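Local coordinates for sensor protein (PDB 2OOL) that senses light as a biliverdin-binding bacteriophytochrome, probably passing the signal on as a histidine kinase, and is represented here by its chromophore-binding domain, at residues I217-Q220 / S221-L224; L270-M273 / V274-M278. All coordinates share one frame; numbering follows the deposited sequence. Where two conformers were deposited one is given.

Contact 1: residues I217-Q220 / S221-L224; sequences IPAQ and SRAL. With LBV (3-[2-[(Z)-[3-(2-carboxyethyl)-5-[(Z)-(4-ethenyl-3-methyl-5-oxidanylidene-pyrrol-2-ylidene)methyl]-4-methyl-pyrrol-1-ium -2-ylidene]methyl]-5-[(Z)-[(3E)-3-ethylidene-4-methyl-5-oxidanylidene-pyrrolidin-2-ylidene]methyl]-4-methyl-1H-pyrrol-3- yl]propanoic acid), chain C.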
ATOM      1  N   ILE A 217       5.318 -16.453 -26.165  1.00 55.36           N
ATOM      2  CA  ILE A 217       6.250 -15.867 -25.193  1.00 55.37           C
ATOM      3  C   ILE A 217       7.513 -16.740 -25.237  1.00 55.07           C
ATOM      4  O   ILE A 217       7.700 -17.596 -24.373  1.00 55.22           O
ATOM      5  CB  ILE A 217       5.684 -15.810 -23.749  1.00 54.90           C
ATOM      6  CG1 ILE A 217       4.251 -15.232 -23.734  1.00 56.64           C
ATOM      7  CG2 ILE A 217       6.594 -14.973 -22.866  1.00 54.78           C
ATOM      8  CD1 ILE A 217       3.603 -15.109 -22.327  1.00 54.88           C
ATOM      9  N   PRO A 218       8.385 -16.518 -26.247  1.00 54.50           N
ATOM     10  CA  PRO A 218       9.493 -17.413 -26.553  1.00 54.07           C
ATOM     11  C   PRO A 218      10.537 -17.458 -25.456  1.00 53.24           C
ATOM     12  O   PRO A 218      10.455 -16.717 -24.459  1.00 53.03           O
ATOM     13  CB  PRO A 218      10.038 -16.863 -27.860  1.00 54.31           C
ATOM     14  CG  PRO A 218       9.642 -15.425 -27.838  1.00 55.06           C
ATOM     15  CD  PRO A 218       8.356 -15.367 -27.159  1.00 54.50           C
ATOM     16  N   ALA A 219      11.490 -18.364 -25.629  1.00 53.08           N
ATOM     17  CA  ALA A 219      12.417 -18.778 -24.563  1.00 52.88           C
ATOM     18  C   ALA A 219      13.285 -17.663 -24.008  1.00 52.31           C
ATOM     19  O   ALA A 219      13.572 -17.630 -22.809  1.00 52.66           O
ATOM     20  CB  ALA A 219      13.318 -20.006 -25.023  1.00 51.83           C
ATOM     21  N   GLN A 220      13.764 -16.768 -24.857  1.00 53.15           N
ATOM     22  CA  GLN A 220      14.659 -15.698 -24.360  1.00 52.90           C
ATOM     23  C   GLN A 220      13.828 -14.658 -23.568  1.00 52.44           C
ATOM     24  O   GLN A 220      14.289 -14.060 -22.595  1.00 53.25           O
ATOM     25  CB  GLN A 220      15.491 -15.097 -25.503  1.00 52.11           C
ATOM     26  CG  GLN A 220      14.832 -13.988 -26.306  1.00 54.24           C
ATOM     27  CD  GLN A 220      13.784 -14.471 -27.292  1.00 54.03           C
ATOM     28  OE1 GLN A 220      13.005 -15.348 -26.980  1.00 56.78           O
ATOM     29  NE2 GLN A 220      13.786 -13.912 -28.498  1.00 55.78           N
ATOM     30  N   SER A 221      12.590 -14.461 -23.988  1.00 53.53           N
ATOM     31  CA  SER A 221      11.645 -13.557 -23.290  1.00 52.95           C
ATOM     32  C   SER A 221      11.341 -14.091 -21.919  1.00 52.41           C
ATOM     33  O   SER A 221      11.363 -13.371 -20.942  1.00 52.01           O
ATOM     34  CB  SER A 221      10.325 -13.438 -24.079  1.00 52.87           C
ATOM     35  OG  SER A 221      10.616 -13.092 -25.434  1.00 54.81           O
ATOM     36  N   ARG A 222      11.037 -15.376 -21.849  1.00 53.34           N
ATOM     37  CA  ARG A 222      10.745 -16.022 -20.564  1.00 53.14           C
ATOM     38  C   ARG A 222      11.908 -16.010 -19.606  1.00 53.34           C
ATOM     39  O   ARG A 222      11.697 -15.788 -18.419  1.00 53.81           O
ATOM     40  CB  ARG A 222      10.330 -17.437 -20.774  1.00 53.25           C
ATOM     41  CG  ARG A 222       8.962 -17.555 -21.203  1.00 55.19           C
ATOM     42  CD  ARG A 222       8.511 -18.957 -21.137  1.00 56.89           C
ATOM     43  NE  ARG A 222       8.530 -19.556 -22.465  1.00 58.68           N
ATOM     44  CZ  ARG A 222       9.371 -20.464 -22.881  1.00 53.14           C
ATOM     45  NH1 ARG A 222      10.343 -20.925 -22.081  1.00 56.95           N
ATOM     46  NH2 ARG A 222       9.235 -20.906 -24.118  1.00 56.25           N
ATOM     47  N   ALA A 223      13.118 -16.295 -20.099  1.00 53.15           N
ATOM     48  CA  ALA A 223      14.374 -16.105 -19.302  1.00 53.02           C
ATOM     49  C   ALA A 223      14.500 -14.649 -18.757  1.00 53.69           C
ATOM     50  O   ALA A 223      14.730 -14.430 -17.553  1.00 55.20           O
ATOM     51  CB  ALA A 223      15.675 -16.520 -20.155  1.00 49.81           C
ATOM     52  N   LEU A 224      14.335 -13.651 -19.614  1.00 53.67           N
ATOM     53  CA  LEU A 224      14.354 -12.247 -19.142  1.00 52.90           C
ATOM     54  C   LEU A 224      13.266 -11.993 -18.111  1.00 52.29           C
ATOM     55  O   LEU A 224      13.529 -11.437 -17.052  1.00 52.62           O
ATOM     56  CB  LEU A 224      14.190 -11.267 -20.301  1.00 52.64           C
ATOM     57  CG  LEU A 224      14.271  -9.747 -19.953  1.00 54.20           C
ATOM     58  CD1 LEU A 224      15.580  -9.363 -19.311  1.00 52.04           C
ATOM     59  CD2 LEU A 224      14.120  -8.915 -21.197  1.00 54.62           C
TER
HETATM   60  C1A LBV C 400       4.611 -14.213 -31.225  1.00 55.95           C
HETATM   61  C1B LBV C 400       7.573 -12.255 -28.552  1.00 50.99           C
HETATM   62  O1B LBV C 400      10.982  -7.343 -26.071  1.00 34.79           O
HETATM   63  C1C LBV C 400       5.089 -11.241 -24.891  1.00 43.62           C
HETATM   64  O1C LBV C 400       3.155  -7.861 -21.445  1.00 38.53           O
HETATM   65  C1D LBV C 400       0.605 -12.727 -24.533  1.00 49.75           C
HETATM   66  C2A LBV C 400       5.535 -14.881 -32.213  1.00 54.65           C
HETATM   67  C2B LBV C 400       8.710 -11.607 -28.050  1.00 46.95           C
HETATM   68  O2B LBV C 400      10.140  -7.903 -24.115  1.00 34.47           O
HETATM   69  C2C LBV C 400       4.564 -10.788 -23.662  1.00 40.66           C
HETATM   70  O2C LBV C 400       2.812  -7.480 -23.598  1.00 32.55           O
HETATM   71  C2D LBV C 400      -0.299 -13.809 -24.566  1.00 50.56           C
HETATM   72  C3A LBV C 400       6.868 -14.403 -31.610  1.00 55.35           C
HETATM   73  C3B LBV C 400       8.376 -11.030 -26.827  1.00 44.10           C
HETATM   74  C3C LBV C 400       3.298 -11.338 -23.545  1.00 43.20           C
HETATM   75  C3D LBV C 400      -1.459 -13.357 -23.975  1.00 51.80           C
HETATM   76  C4A LBV C 400       6.611 -13.607 -30.460  1.00 54.88           C
HETATM   77  C4B LBV C 400       7.019 -11.378 -26.559  1.00 44.24           C
HETATM   78  C4C LBV C 400       3.037 -12.088 -24.704  1.00 43.28           C
HETATM   79  C4D LBV C 400      -1.239 -12.022 -23.607  1.00 52.52           C
HETATM   80  CAA LBV C 400       8.163 -14.704 -32.088  1.00 55.80           C
HETATM   81  CAB LBV C 400       9.320 -10.192 -25.951  1.00 40.89           C
HETATM   82  CAC LBV C 400       5.164  -9.866 -22.574  1.00 41.48           C
HETATM   83  CAD LBV C 400      -2.603 -14.105 -23.835  1.00 50.72           C
HETATM   84  CBA LBV C 400       8.567 -15.624 -33.288  1.00 58.06           C
HETATM   85  CBB LBV C 400       9.050  -8.706 -26.076  1.00 38.07           C
HETATM   86  CBC LBV C 400       4.950  -8.365 -22.943  1.00 40.03           C
HETATM   87  CBD LBV C 400      -3.755 -13.631 -23.218  1.00 50.46           C
HETATM   88  CGB LBV C 400      10.158  -7.919 -25.349  1.00 36.62           C
HETATM   89  CGC LBV C 400       3.509  -7.843 -22.634  1.00 39.62           C
HETATM   90  CHB LBV C 400       7.656 -13.007 -29.733  1.00 49.81           C
HETATM   91  CHC LBV C 400       6.379 -10.916 -25.368  1.00 42.67           C
HETATM   92  CHD LBV C 400       1.897 -12.827 -25.031  1.00 46.33           C
HETATM   93  CMA LBV C 400       5.288 -14.273 -33.604  0.50 56.38           C
HETATM   94  CMB LBV C 400      10.088 -11.509 -28.743  1.00 42.99           C
HETATM   95  CMC LBV C 400       2.410 -11.089 -22.306  1.00 40.02           C
HETATM   96  CMD LBV C 400      -0.093 -15.236 -25.118  1.00 47.67           C
HETATM   97  N_A LBV C 400       5.287 -13.529 -30.279  1.00 55.96           N
HETATM   98  O_A LBV C 400       3.386 -14.282 -31.266  1.00 55.40           O
HETATM   99  N_B LBV C 400       6.619 -12.102 -27.618  1.00 43.22           N
HETATM  100  N_C LBV C 400       4.130 -11.989 -25.463  1.00 43.28           N
HETATM  101  N_D LBV C 400      -0.002 -11.694 -23.977  1.00 49.36           N
HETATM  102  O_D LBV C 400      -2.023 -11.237 -23.046  1.00 48.55           O

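Contact 2: residues L270-M273 / V274-M278; sequences LEYM and VNMGM. With LBV (3-[2-[(Z)-[3-(2-carboxyethyl)-5-[(Z)-(4-ethenyl-3-methyl-5-oxidanylidene-pyrrol-2-ylidene)methyl]-4-methyl-pyrrol-1-ium -2-ylidene]methyl]-5-[(Z)-[(3E)-3-ethylidene-4-methyl-5-oxidanylidene-pyrrolidin-2-ylidene]methyl]-4-methyl-1H-pyrrol-3- yl]propanoic acid), chain C.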
ATOM      1  N   LEU A 270       5.109  -6.351 -30.937  1.00 54.53           N
ATOM      2  CA  LEU A 270       4.246  -5.190 -31.173  1.00 55.87           C
ATOM      3  C   LEU A 270       3.166  -5.502 -32.219  1.00 57.04           C
ATOM      4  O   LEU A 270       1.999  -5.097 -32.076  1.00 58.10           O
ATOM      5  CB  LEU A 270       5.048  -3.978 -31.573  1.00 55.01           C
ATOM      6  CG  LEU A 270       5.968  -3.426 -30.467  1.00 55.05           C
ATOM      7  CD1 LEU A 270       6.771  -2.269 -31.048  1.00 51.64           C
ATOM      8  CD2 LEU A 270       5.179  -3.009 -29.210  1.00 52.43           C
ATOM      9  N   GLU A 271       3.550  -6.231 -33.255  1.00 58.47           N
ATOM     10  CA  GLU A 271       2.644  -6.583 -34.363  1.00 58.93           C
ATOM     11  C   GLU A 271       1.587  -7.582 -33.882  1.00 58.63           C
ATOM     12  O   GLU A 271       0.422  -7.532 -34.284  1.00 59.07           O
ATOM     13  CB  GLU A 271       3.495  -7.116 -35.514  1.00 58.71           C
ATOM     14  CG  GLU A 271       2.794  -7.818 -36.669  1.00 61.43           C
ATOM     15  CD  GLU A 271       3.774  -8.069 -37.874  1.00 63.71           C
ATOM     16  OE1 GLU A 271       4.859  -7.399 -37.925  1.00 72.08           O
ATOM     17  OE2 GLU A 271       3.462  -8.928 -38.756  1.00 68.19           O
ATOM     18  N   TYR A 272       1.998  -8.486 -33.006  1.00 58.54           N
ATOM     19  CA  TYR A 272       1.081  -9.366 -32.305  1.00 58.22           C
ATOM     20  C   TYR A 272      -0.004  -8.570 -31.601  1.00 57.97           C
ATOM     21  O   TYR A 272      -1.188  -8.927 -31.646  1.00 55.17           O
ATOM     22  CB  TYR A 272       1.853 -10.154 -31.257  1.00 59.74           C
ATOM     23  CG  TYR A 272       1.022 -11.075 -30.396  1.00 60.05           C
ATOM     24  CD1 TYR A 272       0.543 -10.661 -29.149  1.00 62.42           C
ATOM     25  CD2 TYR A 272       0.776 -12.378 -30.792  1.00 62.30           C
ATOM     26  CE1 TYR A 272      -0.202 -11.513 -28.350  1.00 62.48           C
ATOM     27  CE2 TYR A 272       0.030 -13.250 -29.998  1.00 63.57           C
ATOM     28  CZ  TYR A 272      -0.456 -12.819 -28.784  1.00 63.92           C
ATOM     29  OH  TYR A 272      -1.185 -13.711 -28.003  1.00 64.63           O
ATOM     30  N   MET A 273       0.409  -7.506 -30.915  1.00 56.75           N
ATOM     31  CA  MET A 273      -0.542  -6.683 -30.165  1.00 56.77           C
ATOM     32  C   MET A 273      -1.444  -5.853 -31.073  1.00 56.36           C
ATOM     33  O   MET A 273      -2.605  -5.651 -30.760  1.00 55.76           O
ATOM     34  CB  MET A 273       0.185  -5.799 -29.173  1.00 56.63           C
ATOM     35  CG  MET A 273       0.873  -6.567 -28.083  1.00 55.85           C
ATOM     36  SD  MET A 273      -0.277  -7.534 -27.117  1.00 57.71           S
ATOM     37  CE  MET A 273      -1.369  -6.229 -26.518  1.00 58.97           C
ATOM     38  N   VAL A 274      -0.919  -5.374 -32.195  1.00 56.99           N
ATOM     39  CA  VAL A 274      -1.762  -4.742 -33.209  1.00 57.61           C
ATOM     40  C   VAL A 274      -2.933  -5.661 -33.614  1.00 58.53           C
ATOM     41  O   VAL A 274      -4.121  -5.238 -33.633  1.00 57.84           O
ATOM     42  CB  VAL A 274      -0.920  -4.298 -34.440  1.00 57.20           C
ATOM     43  CG1 VAL A 274      -1.820  -3.942 -35.609  1.00 56.85           C
ATOM     44  CG2 VAL A 274      -0.031  -3.111 -34.068  1.00 55.21           C
ATOM     45  N   ASN A 275      -2.608  -6.928 -33.886  1.00 59.51           N
ATOM     46  CA  ASN A 275      -3.613  -7.931 -34.237  1.00 60.23           C
ATOM     47  C   ASN A 275      -4.536  -8.253 -33.092  1.00 60.78           C
ATOM     48  O   ASN A 275      -5.705  -8.586 -33.301  1.00 61.25           O
ATOM     49  CB  ASN A 275      -2.953  -9.213 -34.758  1.00 60.91           C
ATOM     50  CG  ASN A 275      -2.077  -8.951 -35.977  1.00 64.10           C
ATOM     51  OD1 ASN A 275      -2.252  -7.940 -36.667  1.00 67.53           O
ATOM     52  ND2 ASN A 275      -1.100  -9.833 -36.227  1.00 67.32           N
ATOM     53  N   MET A 276      -4.043  -8.134 -31.873  1.00 61.65           N
ATOM     54  CA  MET A 276      -4.899  -8.298 -30.686  1.00 62.06           C
ATOM     55  C   MET A 276      -5.941  -7.161 -30.593  1.00 60.47           C
ATOM     56  O   MET A 276      -6.970  -7.326 -29.980  1.00 59.47           O
ATOM     57  CB  MET A 276      -4.017  -8.253 -29.427  1.00 62.30           C
ATOM     58  CG  MET A 276      -4.623  -8.872 -28.169  1.00 63.54           C
ATOM     59  SD  MET A 276      -3.595 -10.261 -27.575  1.00 70.47           S
ATOM     60  CE  MET A 276      -4.845 -11.467 -27.162  1.00 63.34           C
ATOM     61  N   GLY A 277      -5.603  -5.982 -31.135  1.00 59.11           N
ATOM     62  CA  GLY A 277      -6.422  -4.783 -30.956  1.00 58.28           C
ATOM     63  C   GLY A 277      -6.284  -4.105 -29.595  1.00 57.09           C
ATOM     64  O   GLY A 277      -7.194  -3.409 -29.154  1.00 55.52           O
ATOM     65  N   MET A 278      -5.154  -4.284 -28.922  1.00 55.89           N
ATOM     66  CA  MET A 278      -4.941  -3.615 -27.659  1.00 56.04           C
ATOM     67  C   MET A 278      -3.664  -2.839 -27.754  1.00 55.38           C
ATOM     68  O   MET A 278      -2.624  -3.452 -28.006  1.00 56.34           O
ATOM     69  CB  MET A 278      -4.870  -4.627 -26.513  1.00 56.35           C
ATOM     70  CG  MET A 278      -6.176  -5.303 -26.219  1.00 56.53           C
ATOM     71  SD  MET A 278      -7.437  -4.262 -25.422  1.00 60.21           S
ATOM     72  CE  MET A 278      -8.703  -5.415 -25.064  1.00 57.23           C
TER
HETATM   73  C1A LBV C 400       4.611 -14.213 -31.225  1.00 55.95           C
HETATM   74  C1B LBV C 400       7.573 -12.255 -28.552  1.00 50.99           C
HETATM   75  O1B LBV C 400      10.982  -7.343 -26.071  1.00 34.79           O
HETATM   76  C1C LBV C 400       5.089 -11.241 -24.891  1.00 43.62           C
HETATM   77  O1C LBV C 400       3.155  -7.861 -21.445  1.00 38.53           O
HETATM   78  C1D LBV C 400       0.605 -12.727 -24.533  1.00 49.75           C
HETATM   79  C2A LBV C 400       5.535 -14.881 -32.213  1.00 54.65           C
HETATM   80  C2B LBV C 400       8.710 -11.607 -28.050  1.00 46.95           C
HETATM   81  O2B LBV C 400      10.140  -7.903 -24.115  1.00 34.47           O
HETATM   82  C2C LBV C 400       4.564 -10.788 -23.662  1.00 40.66           C
HETATM   83  O2C LBV C 400       2.812  -7.480 -23.598  1.00 32.55           O
HETATM   84  C2D LBV C 400      -0.299 -13.809 -24.566  1.00 50.56           C
HETATM   85  C3A LBV C 400       6.868 -14.403 -31.610  1.00 55.35           C
HETATM   86  C3B LBV C 400       8.376 -11.030 -26.827  1.00 44.10           C
HETATM   87  C3C LBV C 400       3.298 -11.338 -23.545  1.00 43.20           C
HETATM   88  C3D LBV C 400      -1.459 -13.357 -23.975  1.00 51.80           C
HETATM   89  C4A LBV C 400       6.611 -13.607 -30.460  1.00 54.88           C
HETATM   90  C4B LBV C 400       7.019 -11.378 -26.559  1.00 44.24           C
HETATM   91  C4C LBV C 400       3.037 -12.088 -24.704  1.00 43.28           C
HETATM   92  C4D LBV C 400      -1.239 -12.022 -23.607  1.00 52.52           C
HETATM   93  CAA LBV C 400       8.163 -14.704 -32.088  1.00 55.80           C
HETATM   94  CAB LBV C 400       9.320 -10.192 -25.951  1.00 40.89           C
HETATM   95  CAC LBV C 400       5.164  -9.866 -22.574  1.00 41.48           C
HETATM   96  CAD LBV C 400      -2.603 -14.105 -23.835  1.00 50.72           C
HETATM   97  CBA LBV C 400       8.567 -15.624 -33.288  1.00 58.06           C
HETATM   98  CBB LBV C 400       9.050  -8.706 -26.076  1.00 38.07           C
HETATM   99  CBC LBV C 400       4.950  -8.365 -22.943  1.00 40.03           C
HETATM  100  CBD LBV C 400      -3.755 -13.631 -23.218  1.00 50.46           C
HETATM  101  CGB LBV C 400      10.158  -7.919 -25.349  1.00 36.62           C
HETATM  102  CGC LBV C 400       3.509  -7.843 -22.634  1.00 39.62           C
HETATM  103  CHB LBV C 400       7.656 -13.007 -29.733  1.00 49.81           C
HETATM  104  CHC LBV C 400       6.379 -10.916 -25.368  1.00 42.67           C
HETATM  105  CHD LBV C 400       1.897 -12.827 -25.031  1.00 46.33           C
HETATM  106  CMA LBV C 400       5.288 -14.273 -33.604  0.50 56.38           C
HETATM  107  CMB LBV C 400      10.088 -11.509 -28.743  1.00 42.99           C
HETATM  108  CMC LBV C 400       2.410 -11.089 -22.306  1.00 40.02           C
HETATM  109  CMD LBV C 400      -0.093 -15.236 -25.118  1.00 47.67           C
HETATM  110  N_A LBV C 400       5.287 -13.529 -30.279  1.00 55.96           N
HETATM  111  O_A LBV C 400       3.386 -14.282 -31.266  1.00 55.40           O
HETATM  112  N_B LBV C 400       6.619 -12.102 -27.618  1.00 43.22           N
HETATM  113  N_C LBV C 400       4.130 -11.989 -25.463  1.00 43.28           N
HETATM  114  N_D LBV C 400      -0.002 -11.694 -23.977  1.00 49.36           N
HETATM  115  O_D LBV C 400      -2.023 -11.237 -23.046  1.00 48.55           O

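Contact 1: residues I217-Q220 / S221-L224
I217 offers its backbone O to NE of R222, 2.9 Å away, in a bent bond whose acceptor lies 32° out of the guanidinium plane. Beside this bond, CG2 of I217 meets CG of R222, while CG1 turns to the chromophore and reaches C4C of LBV at 3.5 Å. A bend at chi3 (-101°) folds the arginine back over the start of its own helix, where one guanidinium face lies against P218 C and A219 CA; W191 adds a cation-pi contact. With an alanine in place of R222, I217 O would probably lose its side-chain donor and W191 its cationic mate. P218 is the N-cap of helix 219-227, its O taking R222 N at 3.0 Å in the first helical bond. I217 and P218 end the phytochrome PxSDIP sequence of the GAF domain, which runs beside the bilin. The proline ring presents CD to C1B of LBV at 3.5 Å and CG to OG of S221. That hydroxyl lies 3.2 Å from CAB of LBV, buried and without a polar partner in the model. A219 O receives A223 N, and A219 N is held by D29. Q220 O accepts L224 N, continuing the helical pattern. The Q220 side chain bends back toward the backbone: CG sits between the backbone N and the carbonyl carbon (chi1 85°), the chain turns again at chi2, and OE1 comes 3.1 Å from S221 N, which bonds to it from above the amide plane. NE2 of Q220 is hydrogen-bonded to the backbone oxygens of C28 and E31.

Contact 2: residues L270-M273 / V274-M278
A Schellman motif ends helix 267-276 of the GAF domain, and M273 carries much of it: its O receives weak bonds from G277 N at 3.0 Å and from M278 N at 3.4 Å. G277 N also reaches V274 O, and the positive phi of G277 (77°) turns the chain out of the helix towards strand 280-288. Such caps illustrate how a helix can stop while its last carbonyls still find donors; a turn earlier, the ordinary pattern holds, with V274 N on L270 O, N275 N on E271 O and M276 N on Y272 O. One flank of the helix faces the bilin through Y272. With CG anti to the backbone N (chi1 177°), the tyrosine swings its ring off the helix to lie beside both end rings of LBV: CD2 comes 3.3 Å from the lactam oxygen O_A, and OH lies 3.4 Å from the methyl CMD. D216, in the loop ahead of P218, touches the same side chain. M276 runs alongside Y272, pointing the same way, and makes an oblique Met-aromatic contact, its SD 4.7 Å from the ring centroid and 52° off the normal. The touching ring atom is CE1. On the inner side, M273, M276 and M278 all rest on H299 of strand 291-300, so three methionines meet one histidine of the sheet. M273, bent at both chi2 and chi3, brings its SD 4.3 Å from SD of M276 and sets its CE 3.9 Å from CB of M278.

In the fold
Contacts 1 and 2 show two ends of helices serving one ligand: both belong to the GAF domain and both touch LBV, yet their nearest atoms are about 7 Å apart and do not meet. Contact 1 is a helix beginning, with half of its eight residues buried; contact 2 is a helix ending, and only two of nine are buried, the outward residues E271, V274 and N275 being exposed. Their chemistry differs accordingly. The first binds its turn with an arginine and a glutamine folded onto the backbone, whereas the second relies on a tyrosine and a cluster of methionines. Strand 291-300 backs both, through M295 and L292 in one case and H299 in the other.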